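Local coordinates for zinc-binding protein TroA (Treponema pallidum, PDB 1K0F), which binds zinc with high affinity in the periplasm and delivers it to the membrane permease of the TroABC transport system for import into the cell, at residues 89-92 with 98-101; 153-156 with 161-164; 179-184 with 207-212; 183-188 with 192-197; 200-205 with 226-231. All blocks are in the same frame, centred on the assembly; numbering follows the deposited sequence.

Interaction 1 of 5, residues 89-92 with 98-101; sequences SQRL and EFDP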
# COMPACT_ATOMS: atom_id res chain seq x y z
N SER A 89 -18.91 1.65 2.78
CA SER A 89 -19.47 1.38 1.46
C SER A 89 -18.40 1.14 0.42
O SER A 89 -18.47 0.18 -0.35
CB SER A 89 -20.29 2.58 1.00
OG SER A 89 -19.44 3.69 0.80
N GLN A 90 -17.41 2.03 0.38
CA GLN A 90 -16.32 1.95 -0.60
C GLN A 90 -15.23 0.94 -0.33
O GLN A 90 -14.39 0.70 -1.20
CB GLN A 90 -15.69 3.33 -0.78
CG GLN A 90 -16.32 4.14 -1.87
CD GLN A 90 -16.15 5.63 -1.67
OE1 GLN A 90 -15.61 6.32 -2.54
NE2 GLN A 90 -16.61 6.14 -0.53
N ARG A 91 -15.21 0.34 0.85
CA ARG A 91 -14.18 -0.64 1.15
C ARG A 91 -14.55 -2.02 0.65
O ARG A 91 -15.56 -2.59 1.06
CB ARG A 91 -13.94 -0.71 2.65
CG ARG A 91 -14.47 0.47 3.43
CD ARG A 91 -14.35 0.18 4.90
NE ARG A 91 -14.46 1.38 5.71
CZ ARG A 91 -14.32 1.39 7.02
NH1 ARG A 91 -14.05 0.26 7.67
NH2 ARG A 91 -14.45 2.52 7.69
N LEU A 92 -13.73 -2.58 -0.24
CA LEU A 92 -14.01 -3.91 -0.76
C LEU A 92 -13.97 -4.88 0.41
O LEU A 92 -13.25 -4.65 1.39
CB LEU A 92 -12.96 -4.35 -1.80
CG LEU A 92 -12.67 -3.48 -3.03
CD1 LEU A 92 -11.67 -4.19 -3.92
CD2 LEU A 92 -13.95 -3.21 -3.77
N GLU A 98 -13.77 -10.08 5.58
CA GLU A 98 -12.66 -9.14 5.58
C GLU A 98 -12.93 -7.84 4.82
O GLU A 98 -13.86 -7.75 4.02
CB GLU A 98 -11.42 -9.80 4.98
CG GLU A 98 -10.13 -9.35 5.62
CD GLU A 98 -9.90 -9.98 6.96
OE1 GLU A 98 -10.71 -10.86 7.33
OE2 GLU A 98 -8.92 -9.62 7.64
N PHE A 99 -12.10 -6.84 5.10
CA PHE A 99 -12.19 -5.53 4.46
C PHE A 99 -10.83 -5.20 3.87
O PHE A 99 -9.91 -4.80 4.59
CB PHE A 99 -12.57 -4.46 5.50
CG PHE A 99 -14.02 -4.05 5.46
CD1 PHE A 99 -14.73 -4.08 4.26
CD2 PHE A 99 -14.67 -3.63 6.61
CE1 PHE A 99 -16.07 -3.69 4.22
CE2 PHE A 99 -16.01 -3.24 6.58
CZ PHE A 99 -16.72 -3.27 5.38
N ASP A 100 -10.70 -5.37 2.56
CA ASP A 100 -9.45 -5.09 1.85
C ASP A 100 -8.87 -3.77 2.36
O ASP A 100 -9.44 -2.70 2.13
CB ASP A 100 -9.72 -5.01 0.35
CG ASP A 100 -8.44 -5.07 -0.49
OD1 ASP A 100 -7.36 -5.35 0.07
OD2 ASP A 100 -8.52 -4.84 -1.72
N PRO A 101 -7.74 -3.83 3.07
CA PRO A 101 -7.08 -2.65 3.63
C PRO A 101 -6.14 -1.89 2.70
O PRO A 101 -5.61 -0.84 3.08
CB PRO A 101 -6.35 -3.20 4.84
CG PRO A 101 -6.11 -4.65 4.53
CD PRO A 101 -7.02 -5.07 3.41
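R91 runs straight from CG to NE, with chi2 at 172°, and this extended chain carries it across the ring of F99. Its methylene CD sits over the centre of one ring face, 4.0 Å from the F99 centroid, as a CH-pi contact. Closer to the backbone, R91 CB lies 3.8 Å from F99 CD1. The guanidinium does not lie flat on the ring, because the two planes are 63° apart. Any cation-pi attraction is long and weak, with R91 CZ 5.4 Å from the F99 centroid. R91 NE is instead hydrogen-bonded to the carbonyl of I86.

At the ring edge, L92 O stands in plane, 3.3 Å from F99 CD1. The same oxygen takes a weak, bent hydrogen bond from D100 N at 2.9 Å. It also receives a CA-H...O contact from F99 CA at 3.4 Å.

The side chains of L92 and D100 lie side by side. D100 OD1 bonds ND1 of H102, an established zinc ligand. D100 is therefore a second-shell residue that can orient this histidine, although the structure is zinc-free.

The contact includes strand 98-99, which pairs antiparallel with strand 93-94. Helix 172-178 packs against it. Y173 touches R91 and bonds D100 O, and R176 touches L92.

Interaction 2 of 5, residues 153-156 with 161-164; sequences KAQS and RRVL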
# COMPACT_ATOMS: atom_id res chain seq x y z
N LYS A 153 -2.53 5.70 -17.84
CA LYS A 153 -1.57 4.61 -17.99
C LYS A 153 -2.26 3.26 -18.15
O LYS A 153 -2.05 2.55 -19.14
CB LYS A 153 -0.64 4.57 -16.78
CG LYS A 153 0.68 5.25 -17.01
CD LYS A 153 1.59 4.38 -17.85
CE LYS A 153 2.95 5.02 -18.04
NZ LYS A 153 3.97 4.01 -18.43
N ALA A 154 -3.09 2.90 -17.18
CA ALA A 154 -3.80 1.63 -17.25
C ALA A 154 -4.51 1.51 -18.60
O ALA A 154 -4.50 0.45 -19.23
CB ALA A 154 -4.81 1.53 -16.12
N GLN A 155 -5.10 2.62 -19.04
CA GLN A 155 -5.83 2.67 -20.31
C GLN A 155 -4.92 2.33 -21.48
O GLN A 155 -5.37 1.80 -22.50
CB GLN A 155 -6.43 4.07 -20.54
CG GLN A 155 -7.93 4.19 -20.27
CD GLN A 155 -8.67 2.89 -20.46
OE1 GLN A 155 -8.59 2.26 -21.53
NE2 GLN A 155 -9.38 2.45 -19.43
N SER A 156 -3.64 2.63 -21.33
CA SER A 156 -2.68 2.35 -22.38
C SER A 156 -2.55 0.84 -22.59
O SER A 156 -2.03 0.39 -23.62
CB SER A 156 -1.32 2.94 -22.01
OG SER A 156 -0.67 2.14 -21.03
N ARG A 161 -4.64 -7.47 -21.66
CA ARG A 161 -3.31 -7.41 -21.06
C ARG A 161 -3.33 -6.90 -19.61
O ARG A 161 -2.33 -7.02 -18.89
CB ARG A 161 -2.41 -6.50 -21.91
CG ARG A 161 -2.24 -6.94 -23.36
CD ARG A 161 -0.82 -6.70 -23.88
NE ARG A 161 -0.44 -7.64 -24.93
CZ ARG A 161 0.56 -8.51 -24.83
NH1 ARG A 161 1.28 -8.57 -23.72
NH2 ARG A 161 0.83 -9.34 -25.84
N ARG A 162 -4.46 -6.36 -19.18
CA ARG A 162 -4.60 -5.83 -17.84
C ARG A 162 -4.75 -6.89 -16.75
O ARG A 162 -5.20 -6.59 -15.65
CB ARG A 162 -5.78 -4.87 -17.78
CG ARG A 162 -5.56 -3.55 -18.49
CD ARG A 162 -6.82 -2.68 -18.39
NE ARG A 162 -6.98 -1.75 -19.50
CZ ARG A 162 -8.15 -1.41 -20.03
NH1 ARG A 162 -9.28 -1.92 -19.56
NH2 ARG A 162 -8.19 -0.54 -21.04
N VAL A 163 -4.37 -8.12 -17.05
CA VAL A 163 -4.47 -9.19 -16.06
C VAL A 163 -3.17 -9.19 -15.26
O VAL A 163 -2.13 -9.59 -15.78
CB VAL A 163 -4.62 -10.58 -16.72
CG1 VAL A 163 -4.64 -11.66 -15.66
CG2 VAL A 163 -5.89 -10.63 -17.56
N LEU A 164 -3.22 -8.73 -14.02
CA LEU A 164 -2.00 -8.70 -13.20
C LEU A 164 -1.97 -9.73 -12.08
O LEU A 164 -2.90 -9.84 -11.28
CB LEU A 164 -1.80 -7.30 -12.61
CG LEU A 164 -0.92 -7.14 -11.37
CD1 LEU A 164 0.55 -7.00 -11.75
CD2 LEU A 164 -1.38 -5.91 -10.60
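Q155 NE2 lies over one face of the R162 guanidinium, 3.6 Å from R162 NH2. The backbone Q155 O stands at the guanidinium edge, in its plane. The amide and guanidinium planes are turned 78° apart, so they do not stack. Q155 OE1 comes within 2.9 Å of R162 NH2, but the angle is too poor for a hydrogen bond. A154 O approaches the guanidinium obliquely. It accepts a weak hydrogen bond from R162 NE at 3.3 Å, and L157 O is a second weak partner of that NE.

R162 reaches these groups because its chain is extended from CG to NE, with chi2 at 179°. Q155 instead bends at chi2 (-27°), which brings its amide back toward the arginine.

The contact spans the short loop that joins helix 129-156 to strand 163-166. Helix 129-156 is the long helix that links the two lobes, as in this family. The strand belongs to the parallel sheet of the C-terminal lobe. A positive group near the C-terminal end of a helix probably suits the helix dipole.

A154 is buried, and its methyl group faces F180 and Y178. R162 also packs on F180, while Q155 is exposed.

Interaction 3 of 5, residues 179-184 with 207-212; sequences GFEVKG and AQRKLP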
# COMPACT_ATOMS: atom_id res chain seq x y z
N GLY A 179 -9.17 -0.93 -13.59
CA GLY A 179 -9.44 -2.09 -14.42
C GLY A 179 -8.28 -3.03 -14.72
O GLY A 179 -7.61 -2.90 -15.75
N PHE A 180 -8.06 -3.98 -13.83
CA PHE A 180 -6.99 -4.95 -14.00
C PHE A 180 -7.45 -6.28 -13.41
O PHE A 180 -8.00 -6.34 -12.30
CB PHE A 180 -5.72 -4.49 -13.26
CG PHE A 180 -4.85 -3.54 -14.06
CD1 PHE A 180 -4.90 -2.18 -13.81
CD2 PHE A 180 -3.97 -4.02 -15.02
CE1 PHE A 180 -4.07 -1.30 -14.51
CE2 PHE A 180 -3.14 -3.15 -15.72
CZ PHE A 180 -3.19 -1.79 -15.47
N GLU A 181 -7.27 -7.35 -14.17
CA GLU A 181 -7.64 -8.66 -13.68
C GLU A 181 -6.48 -9.01 -12.76
O GLU A 181 -5.41 -9.41 -13.21
CB GLU A 181 -7.74 -9.66 -14.83
CG GLU A 181 -7.88 -11.10 -14.37
CD GLU A 181 -8.98 -11.84 -15.09
OE1 GLU A 181 -9.91 -11.17 -15.60
OE2 GLU A 181 -8.92 -13.08 -15.15
N VAL A 182 -6.67 -8.83 -11.47
CA VAL A 182 -5.60 -9.12 -10.54
C VAL A 182 -5.73 -10.47 -9.86
O VAL A 182 -6.83 -11.00 -9.68
CB VAL A 182 -5.49 -8.03 -9.48
CG1 VAL A 182 -5.10 -6.73 -10.13
CG2 VAL A 182 -6.81 -7.89 -8.74
N LYS A 183 -4.58 -11.03 -9.49
CA LYS A 183 -4.51 -12.31 -8.82
C LYS A 183 -3.22 -12.22 -8.04
O LYS A 183 -2.28 -11.57 -8.49
CB LYS A 183 -4.43 -13.44 -9.84
CG LYS A 183 -5.68 -13.62 -10.70
CD LYS A 183 -6.57 -14.73 -10.16
CE LYS A 183 -7.72 -15.07 -11.09
NZ LYS A 183 -7.66 -14.27 -12.36
N GLY A 184 -3.17 -12.87 -6.89
CA GLY A 184 -1.96 -12.83 -6.09
C GLY A 184 -1.61 -14.19 -5.53
O GLY A 184 -2.49 -14.94 -5.13
N ALA A 207 -0.17 -19.51 -17.61
CA ALA A 207 0.30 -20.19 -18.82
C ALA A 207 -0.81 -20.27 -19.86
O ALA A 207 -0.56 -20.21 -21.07
CB ALA A 207 0.80 -21.58 -18.48
N GLN A 208 -2.04 -20.40 -19.38
CA GLN A 208 -3.19 -20.48 -20.26
C GLN A 208 -3.39 -19.11 -20.89
O GLN A 208 -3.40 -18.98 -22.11
CB GLN A 208 -4.42 -20.88 -19.45
CG GLN A 208 -4.89 -22.30 -19.74
CD GLN A 208 -5.03 -23.15 -18.49
OE1 GLN A 208 -4.87 -24.38 -18.54
NE2 GLN A 208 -5.33 -22.51 -17.37
N ARG A 209 -3.52 -18.09 -20.05
CA ARG A 209 -3.71 -16.73 -20.52
C ARG A 209 -2.42 -16.16 -21.10
O ARG A 209 -2.41 -15.08 -21.68
CB ARG A 209 -4.21 -15.84 -19.38
CG ARG A 209 -5.30 -16.49 -18.53
CD ARG A 209 -6.65 -16.43 -19.23
NE ARG A 209 -6.97 -15.08 -19.65
CZ ARG A 209 -7.33 -14.10 -18.82
NH1 ARG A 209 -7.41 -14.34 -17.52
NH2 ARG A 209 -7.62 -12.89 -19.29
N LYS A 210 -1.32 -16.90 -20.94
CA LYS A 210 -0.02 -16.48 -21.46
C LYS A 210 0.40 -15.07 -21.03
O LYS A 210 0.57 -14.20 -21.86
CB LYS A 210 -0.04 -16.55 -23.00
CG LYS A 210 0.33 -17.90 -23.58
CD LYS A 210 -0.89 -18.62 -24.12
CE LYS A 210 -0.71 -20.14 -24.10
NZ LYS A 210 -0.47 -20.71 -25.47
N LEU A 211 0.60 -14.87 -19.73
CA LEU A 211 0.99 -13.56 -19.21
C LEU A 211 2.43 -13.17 -19.54
O LEU A 211 3.37 -13.86 -19.17
CB LEU A 211 0.82 -13.50 -17.69
CG LEU A 211 -0.55 -13.69 -17.05
CD1 LEU A 211 -0.59 -12.95 -15.73
CD2 LEU A 211 -1.65 -13.17 -17.98
N PRO A 212 2.61 -12.02 -20.21
CA PRO A 212 3.99 -11.63 -20.54
C PRO A 212 4.79 -11.50 -19.26
O PRO A 212 5.97 -11.79 -19.24
CB PRO A 212 3.82 -10.28 -21.25
CG PRO A 212 2.47 -9.80 -20.86
CD PRO A 212 1.63 -11.03 -20.68
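A salt-bridge network of E181, K183 and R209 ties strand 181-184 to the loop after helix 196-208. These elements belong to the alpha/beta C-terminal lobe, where the helix leads from strand 181-184 to strand 213-217. The contact is small and lies on the surface, away from the zinc site.

Only E181 and R209 meet across it. Their CA atoms are 11.3 Å apart, so the long side chains must bridge the gap. E181 first reaches out from the strand, its CG turned away from the backbone nitrogen (chi1 169°), and then bends at chi2. R209 bends at both chi2 and chi3, and this folded chain brings its guanidinium to the acid. The two side chains cross at about a right angle.

R209 NH1 gives the hydrogen bond of the salt bridge to E181 OE2 at 3.1 Å, with an angle of 145° at the hydrogen. The carboxylate and guanidinium planes are steeply inclined, so this is not a flat two-bond pairing.

K183 lies two residues along the same strand. K183 NZ makes a longer, weak ion pair with E181 OE2 at 3.3 Å. The acid probably eases the repulsion between K183 NZ and R209 NH1, 5.2 Å apart. F205 of the helix packs against both E181 and K183, and R209 touches V163. NH1 reaches OE2 from above the carboxylate plane, 62° out of it.

Interaction 4 of 5, residues 183-188 with 192-197; sequences KGLQGV and SEASAH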
# COMPACT_ATOMS: atom_id res chain seq x y z
N LYS A 183 -4.58 -11.03 -9.49
CA LYS A 183 -4.51 -12.31 -8.82
C LYS A 183 -3.22 -12.22 -8.04
O LYS A 183 -2.28 -11.57 -8.49
CB LYS A 183 -4.43 -13.44 -9.84
CG LYS A 183 -5.68 -13.62 -10.70
CD LYS A 183 -6.57 -14.73 -10.16
CE LYS A 183 -7.72 -15.07 -11.09
NZ LYS A 183 -7.66 -14.27 -12.36
N GLY A 184 -3.17 -12.87 -6.89
CA GLY A 184 -1.96 -12.83 -6.09
C GLY A 184 -1.61 -14.19 -5.53
O GLY A 184 -2.49 -14.94 -5.13
N LEU A 185 -0.32 -14.51 -5.52
CA LEU A 185 0.14 -15.79 -5.00
C LEU A 185 -0.24 -15.95 -3.53
O LEU A 185 -0.47 -17.06 -3.06
CB LEU A 185 1.66 -15.93 -5.18
CG LEU A 185 2.20 -17.36 -5.18
CD1 LEU A 185 1.61 -18.14 -6.34
CD2 LEU A 185 3.71 -17.34 -5.27
N GLN A 186 -0.31 -14.83 -2.81
CA GLN A 186 -0.69 -14.88 -1.40
C GLN A 186 -1.99 -14.09 -1.26
O GLN A 186 -2.24 -13.17 -2.03
CB GLN A 186 0.41 -14.27 -0.54
CG GLN A 186 1.41 -15.29 -0.04
CD GLN A 186 1.99 -14.91 1.30
OE1 GLN A 186 1.37 -15.13 2.34
NE2 GLN A 186 3.20 -14.33 1.29
N GLY A 187 -2.81 -14.44 -0.27
CA GLY A 187 -4.08 -13.75 -0.09
C GLY A 187 -3.92 -12.31 0.37
O GLY A 187 -2.82 -11.77 0.39
N VAL A 188 -5.04 -11.69 0.74
CA VAL A 188 -5.01 -10.32 1.22
C VAL A 188 -4.08 -10.24 2.43
O VAL A 188 -3.71 -9.15 2.87
CB VAL A 188 -6.44 -9.84 1.60
CG1 VAL A 188 -6.90 -10.52 2.89
CG2 VAL A 188 -6.45 -8.33 1.76
N SER A 192 -0.54 -16.29 5.76
CA SER A 192 -0.99 -17.55 5.19
C SER A 192 -0.35 -17.67 3.80
O SER A 192 -0.64 -16.88 2.90
CB SER A 192 -2.51 -17.56 5.06
OG SER A 192 -3.13 -16.96 6.19
N GLU A 193 0.52 -18.66 3.65
CA GLU A 193 1.20 -18.89 2.38
C GLU A 193 0.22 -19.41 1.34
O GLU A 193 -0.98 -19.52 1.61
CB GLU A 193 2.33 -19.89 2.57
CG GLU A 193 3.24 -19.54 3.73
CD GLU A 193 4.17 -18.39 3.42
OE1 GLU A 193 4.54 -17.65 4.35
OE2 GLU A 193 4.53 -18.22 2.23
N ALA A 194 0.73 -19.74 0.15
CA ALA A 194 -0.09 -20.26 -0.93
C ALA A 194 -0.01 -21.78 -1.02
O ALA A 194 1.08 -22.34 -1.16
CB ALA A 194 0.35 -19.64 -2.24
N SER A 195 -1.15 -22.44 -0.94
CA SER A 195 -1.19 -23.89 -1.01
C SER A 195 -0.63 -24.33 -2.34
O SER A 195 -0.83 -23.66 -3.35
CB SER A 195 -2.63 -24.39 -0.87
OG SER A 195 -3.21 -24.66 -2.14
N ALA A 196 0.08 -25.46 -2.35
CA ALA A 196 0.63 -25.97 -3.59
C ALA A 196 -0.45 -25.93 -4.67
O ALA A 196 -0.21 -25.47 -5.79
CB ALA A 196 1.11 -27.40 -3.38
N HIS A 197 -1.65 -26.40 -4.31
CA HIS A 197 -2.80 -26.41 -5.21
C HIS A 197 -3.06 -25.01 -5.74
O HIS A 197 -3.39 -24.82 -6.90
CB HIS A 197 -4.06 -26.89 -4.48
CG HIS A 197 -5.27 -26.03 -4.72
ND1 HIS A 197 -5.41 -24.77 -4.17
CD2 HIS A 197 -6.40 -26.25 -5.44
CE1 HIS A 197 -6.56 -24.25 -4.55
NE2 HIS A 197 -7.18 -25.13 -5.32
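L185 and A194 make the apolar part of the contact, with L185 CG 4.2 Å from A194 CB. The L185 side chain is buried against M199 and L202. The backbones are also close here, with the CA atoms of Q186 and A194 5.4 Å apart. The spacing between the L185 carbonyl and the A194 methyl is too short to be trusted.

Q186 is buried as well. Its side chain bends at chi2 and lies beside the backbone of S192 and E193, but its amide is probably turned over in the model, so its polar pairing is uncertain. It also touches H168, an established zinc ligand.

The chain turns a corner at L185, after strand 181-184. It then loops round to helix 196-208, as part of a strand-to-helix connection in the C-terminal lobe. S195 is the N-cap of that helix.

The other side is looser. S192 and E193 are exposed to solvent. H197 also lies outside, turned back to the cap. H197 ND1 donates to S195 OG at 3.0 Å, with the oxygen near the ring plane and an angle of 144° at the hydrogen. The same S195 OG is hydrogen-bonded to D198 OD2.

Interaction 5 of 5, residues 200-205 with 226-231; sequences QELAAF and EALRDA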
# COMPACT_ATOMS: atom_id res chain seq x y z
N GLN A 200 -0.24 -23.98 -8.21
CA GLN A 200 -0.47 -24.83 -9.37
C GLN A 200 -1.45 -24.14 -10.31
O GLN A 200 -1.14 -23.87 -11.47
CB GLN A 200 -1.06 -26.16 -8.92
CG GLN A 200 -0.40 -27.36 -9.53
CD GLN A 200 1.02 -27.52 -9.04
OE1 GLN A 200 1.97 -27.16 -9.74
NE2 GLN A 200 1.17 -28.06 -7.84
N GLU A 201 -2.65 -23.88 -9.80
CA GLU A 201 -3.70 -23.24 -10.58
C GLU A 201 -3.20 -21.93 -11.17
O GLU A 201 -3.29 -21.72 -12.38
CB GLU A 201 -4.92 -23.00 -9.69
CG GLU A 201 -5.33 -24.22 -8.87
CD GLU A 201 -6.76 -24.17 -8.37
OE1 GLU A 201 -7.62 -24.87 -8.94
OE2 GLU A 201 -7.02 -23.43 -7.39
N LEU A 202 -2.68 -21.06 -10.32
CA LEU A 202 -2.19 -19.78 -10.78
C LEU A 202 -1.13 -19.95 -11.87
O LEU A 202 -1.09 -19.20 -12.84
CB LEU A 202 -1.59 -19.00 -9.62
CG LEU A 202 -1.32 -17.53 -9.94
CD1 LEU A 202 -2.55 -16.92 -10.61
CD2 LEU A 202 -0.98 -16.78 -8.67
N ALA A 203 -0.28 -20.96 -11.70
CA ALA A 203 0.76 -21.23 -12.68
C ALA A 203 0.13 -21.48 -14.04
O ALA A 203 0.44 -20.80 -15.02
CB ALA A 203 1.58 -22.43 -12.24
N ALA A 204 -0.77 -22.46 -14.10
CA ALA A 204 -1.44 -22.77 -15.36
C ALA A 204 -2.23 -21.56 -15.84
O ALA A 204 -2.23 -21.24 -17.02
CB ALA A 204 -2.36 -23.97 -15.19
N PHE A 205 -2.91 -20.89 -14.92
CA PHE A 205 -3.72 -19.73 -15.25
C PHE A 205 -2.90 -18.75 -16.07
O PHE A 205 -3.34 -18.25 -17.10
CB PHE A 205 -4.20 -19.03 -13.99
CG PHE A 205 -4.60 -17.62 -14.22
CD1 PHE A 205 -5.73 -17.33 -14.98
CD2 PHE A 205 -3.84 -16.58 -13.70
CE1 PHE A 205 -6.12 -16.01 -15.22
CE2 PHE A 205 -4.21 -15.25 -13.92
CZ PHE A 205 -5.36 -14.96 -14.69
N GLU A 226 8.98 -16.25 -7.90
CA GLU A 226 9.93 -16.87 -8.82
C GLU A 226 9.64 -18.35 -8.93
O GLU A 226 9.98 -18.99 -9.92
CB GLU A 226 11.36 -16.70 -8.31
CG GLU A 226 11.76 -15.28 -8.06
CD GLU A 226 13.22 -15.04 -8.31
OE1 GLU A 226 14.04 -15.96 -8.06
OE2 GLU A 226 13.57 -13.94 -8.77
N ALA A 227 9.02 -18.90 -7.89
CA ALA A 227 8.68 -20.32 -7.86
C ALA A 227 7.47 -20.51 -8.74
O ALA A 227 7.33 -21.51 -9.44
CB ALA A 227 8.38 -20.76 -6.44
N LEU A 228 6.57 -19.53 -8.70
CA LEU A 228 5.38 -19.58 -9.51
C LEU A 228 5.89 -19.47 -10.93
O LEU A 228 5.45 -20.19 -11.81
CB LEU A 228 4.47 -18.40 -9.19
CG LEU A 228 3.39 -18.03 -10.21
CD1 LEU A 228 2.67 -19.29 -10.72
CD2 LEU A 228 2.40 -17.07 -9.56
N ARG A 229 6.84 -18.57 -11.13
CA ARG A 229 7.43 -18.35 -12.44
C ARG A 229 7.91 -19.68 -13.05
O ARG A 229 7.65 -19.95 -14.22
CB ARG A 229 8.60 -17.38 -12.32
CG ARG A 229 8.88 -16.60 -13.59
CD ARG A 229 9.96 -17.25 -14.41
NE ARG A 229 10.90 -18.01 -13.58
CZ ARG A 229 11.57 -17.49 -12.56
NH1 ARG A 229 11.41 -16.21 -12.24
NH2 ARG A 229 12.41 -18.24 -11.86
N ASP A 230 8.59 -20.49 -12.24
CA ASP A 230 9.09 -21.79 -12.69
C ASP A 230 7.96 -22.77 -12.93
O ASP A 230 8.02 -23.59 -13.84
CB ASP A 230 10.02 -22.38 -11.65
CG ASP A 230 11.17 -21.49 -11.35
OD1 ASP A 230 11.43 -20.59 -12.18
OD2 ASP A 230 11.80 -21.68 -10.29
N ALA A 231 6.93 -22.68 -12.09
CA ALA A 231 5.77 -23.55 -12.23
C ALA A 231 5.13 -23.20 -13.57
O ALA A 231 4.67 -24.07 -14.30
CB ALA A 231 4.80 -23.31 -11.10
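L228 is the main bump on helix 225-233, and it fits against L202 and A203 of helix 196-208. Its chi1 of 162° puts CG opposite the backbone nitrogen, and the two methyl groups then diverge to different neighbours. L228 CD1 presses on the backbone of the other helix, 3.4 Å from A203 CA and 3.7 Å from A203 CB. It sits in the hollow beside the small A203. CD2 goes to the neighbouring leucine, with L228 CD2 3.5 Å from L202 CD2. The two leucine side chains cross at about a right angle and meet through their CD2 methyls.

One turn on from L228, A231 meets the same alanine. A203 CB and A231 CB are 3.5 Å apart, and the CA atoms of these two residues are the nearest pair, at 5.5 Å. The alanines let the helices come close at this point. The axes of the two short segments approach to 8.7 Å and cross at -60°, and the contact is wholly apolar.

L185, in the loop after strand 181-184, touches both L202 and L228. L202 also rests on K183 of that strand and V165 of strand 163-166. F205, one turn on, covers the same two strands.

Interaction 1 comes first along the chain and lies near the cleft between the lobes. Interaction 2 follows and joins the linking helix 129-156 to the C-terminal lobe, where interactions 3 to 5 lie. Interactions 2 and 3 have centres about 10 Å apart and reach neighbouring strands 163-166 and 181-184. Interactions 3 and 4 start from that second strand, share K183 and G184 and, like interaction 5, use helix 196-208. The segments of 3 and 5 alternate. The centre of interaction 5 is about 11 Å from those of 3 and 4. V188 of interaction 4 touches D100 of interaction 1. This touch brings the surroundings of zinc ligands in both lobes together, consistent with the closed form.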